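Local coordinates for protein toll-like receptor 13 (Mus musculus, PDB 4Z0C) that recognises single-stranded bacterial 23S ribosomal RNA through its leucine-rich-repeat ectodomain and signals through MYD88 to switch on NF-kappa-B and the inflammatory response, at residues 656-661 with 688-693. Numbering follows the deposited sequence.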
loop_
_atom_site.group_PDB
_atom_site.type_symbol
_atom_site.label_atom_id
_atom_site.label_comp_id
_atom_site.label_asym_id
_atom_site.label_seq_id
_atom_site.Cartn_x
_atom_site.Cartn_y
_atom_site.Cartn_z
ATOM N N PHE A 656 18.287 -7.599 -26.856
ATOM C CA PHE A 656 18.574 -8.568 -25.797
ATOM C C PHE A 656 19.377 -7.856 -24.737
ATOM O O PHE A 656 20.508 -7.425 -24.990
ATOM C CB PHE A 656 19.353 -9.764 -26.343
ATOM C CG PHE A 656 19.822 -10.728 -25.283
ATOM C CD1 PHE A 656 18.932 -11.608 -24.680
ATOM C CD2 PHE A 656 21.164 -10.776 -24.914
ATOM C CE1 PHE A 656 19.360 -12.516 -23.710
ATOM C CE2 PHE A 656 21.597 -11.672 -23.947
ATOM C CZ PHE A 656 20.689 -12.547 -23.341
ATOM N N ASP A 657 18.774 -7.706 -23.560
ATOM C CA ASP A 657 19.266 -6.764 -22.571
ATOM C C ASP A 657 19.781 -7.521 -21.381
ATOM O O ASP A 657 19.013 -8.164 -20.657
ATOM C CB ASP A 657 18.136 -5.827 -22.148
ATOM C CG ASP A 657 18.618 -4.679 -21.290
ATOM O OD1 ASP A 657 19.714 -4.784 -20.691
ATOM O OD2 ASP A 657 17.881 -3.679 -21.199
ATOM N N VAL A 658 21.087 -7.426 -21.169
ATOM C CA VAL A 658 21.733 -8.147 -20.083
ATOM C C VAL A 658 22.645 -7.181 -19.317
ATOM O O VAL A 658 23.607 -7.564 -18.647
ATOM C CB VAL A 658 22.445 -9.409 -20.633
ATOM C CG1 VAL A 658 23.727 -9.036 -21.376
ATOM C CG2 VAL A 658 22.679 -10.423 -19.535
ATOM N N TYR A 659 22.296 -5.906 -19.432
ATOM C CA TYR A 659 22.877 -4.832 -18.642
ATOM C C TYR A 659 22.571 -5.031 -17.148
ATOM O O TYR A 659 21.555 -5.608 -16.793
ATOM C CB TYR A 659 22.311 -3.511 -19.144
ATOM C CG TYR A 659 22.666 -2.281 -18.335
ATOM C CD1 TYR A 659 23.985 -1.830 -18.249
ATOM C CD2 TYR A 659 21.665 -1.529 -17.705
ATOM C CE1 TYR A 659 24.305 -0.697 -17.522
ATOM C CE2 TYR A 659 21.972 -0.388 -16.985
ATOM C CZ TYR A 659 23.289 0.022 -16.894
ATOM O OH TYR A 659 23.592 1.144 -16.166
ATOM N N GLY A 660 23.458 -4.547 -16.286
ATOM C CA GLY A 660 23.273 -4.664 -14.854
ATOM C C GLY A 660 23.425 -6.086 -14.334
ATOM O O GLY A 660 22.887 -6.410 -13.276
ATOM N N ASN A 661 24.111 -6.948 -15.087
ATOM C CA ASN A 661 24.379 -8.314 -14.619
ATOM C C ASN A 661 25.801 -8.511 -14.097
ATOM O O ASN A 661 26.489 -7.541 -13.783
ATOM C CB ASN A 661 24.012 -9.338 -15.687
ATOM C CG ASN A 661 22.527 -9.606 -15.741
ATOM O OD1 ASN A 661 22.063 -10.629 -15.270
ATOM N ND2 ASN A 661 21.765 -8.653 -16.257
ATOM N N ARG A 688 29.376 -2.423 -24.568
ATOM C CA ARG A 688 30.776 -1.991 -24.541
ATOM C C ARG A 688 31.238 -1.393 -23.217
ATOM O O ARG A 688 32.389 -0.962 -23.105
ATOM C CB ARG A 688 31.056 -0.984 -25.663
ATOM C CG ARG A 688 30.781 -1.511 -27.051
ATOM C CD ARG A 688 31.301 -0.572 -28.115
ATOM N NE ARG A 688 31.919 -1.344 -29.190
ATOM C CZ ARG A 688 33.235 -1.472 -29.358
ATOM N NH1 ARG A 688 34.081 -0.852 -28.540
ATOM N NH2 ARG A 688 33.705 -2.211 -30.350
ATOM N N SER A 689 30.343 -1.355 -22.230
ATOM C CA SER A 689 30.668 -0.860 -20.894
ATOM C C SER A 689 30.701 -1.957 -19.823
ATOM O O SER A 689 31.183 -1.718 -18.709
ATOM C CB SER A 689 29.664 0.211 -20.479
ATOM O OG SER A 689 28.384 -0.352 -20.255
ATOM N N TYR A 690 30.187 -3.142 -20.159
ATOM C CA TYR A 690 30.074 -4.236 -19.190
ATOM C C TYR A 690 31.444 -4.528 -18.595
ATOM O O TYR A 690 32.379 -4.859 -19.322
ATOM C CB TYR A 690 29.531 -5.520 -19.826
ATOM C CG TYR A 690 28.119 -5.470 -20.374
ATOM C CD1 TYR A 690 27.309 -4.342 -20.208
ATOM C CD2 TYR A 690 27.595 -6.564 -21.069
ATOM C CE1 TYR A 690 26.023 -4.308 -20.727
ATOM C CE2 TYR A 690 26.304 -6.537 -21.591
ATOM C CZ TYR A 690 25.523 -5.402 -21.421
ATOM O OH TYR A 690 24.242 -5.366 -21.942
ATOM N N PRO A 691 31.564 -4.403 -17.270
ATOM C CA PRO A 691 32.849 -4.526 -16.582
ATOM C C PRO A 691 33.183 -5.965 -16.222
ATOM O O PRO A 691 32.292 -6.806 -16.094
ATOM C CB PRO A 691 32.609 -3.736 -15.299
ATOM C CG PRO A 691 31.176 -4.036 -14.987
ATOM C CD PRO A 691 30.468 -4.123 -16.330
ATOM N N CYS A 692 34.470 -6.235 -16.040
ATOM C CA CYS A 692 34.904 -7.546 -15.587
ATOM C C CYS A 692 34.630 -7.654 -14.104
ATOM O O CYS A 692 34.776 -6.676 -13.374
ATOM C CB CYS A 692 36.387 -7.758 -15.879
ATOM S SG CYS A 692 36.728 -8.040 -17.632
ATOM N N GLN A 693 34.246 -8.850 -13.665
ATOM C CA GLN A 693 33.795 -9.068 -12.292
ATOM C C GLN A 693 34.946 -8.989 -11.298
ATOM O O GLN A 693 34.727 -8.888 -10.091
ATOM C CB GLN A 693 33.067 -10.406 -12.172
ATOM C CG GLN A 693 31.630 -10.291 -11.696
ATOM C CD GLN A 693 30.831 -9.235 -12.449
ATOM O OE1 GLN A 693 30.881 -9.151 -13.677
ATOM N NE2 GLN A 693 30.085 -8.427 -11.708
#
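A single tyrosine, Y690, carries most of the contact, bringing the far end of its ring and its hydroxyl against V658 and Y659 where the last strand of the leucine-rich-repeat solenoid (655-657) runs out. The pairing illustrates how a C-terminal LRR cap, the LRRCT module, closes the end of a solenoid by packing on its final turn. CE2 of Y690 lies 3.6 Å from CG1 of V658, the two side chains crossing at about a right angle. With chi1 at 74°, CG1 of V658 sits between its own N and carbonyl carbon, and it is this methyl that meets the ring. CE1, across the ring from CE2, reaches Y659: it lies 3.8 Å from CA of Y659 and meets the edge of the Y659 ring, near that ring's plane. F686 of the cap also meets the Y659 ring, with the planes at about 55°. The hydroxyl of Y690 is buried yet satisfied, bonded to the carbonyl of P685. It also comes close to the amide of Y659, but at a poor angle, and that N-H is already committed within an Asx turn: Y659 N donates to OD1 of D657 at 3.1 Å, meeting the oxygen nearly along its C-O axis.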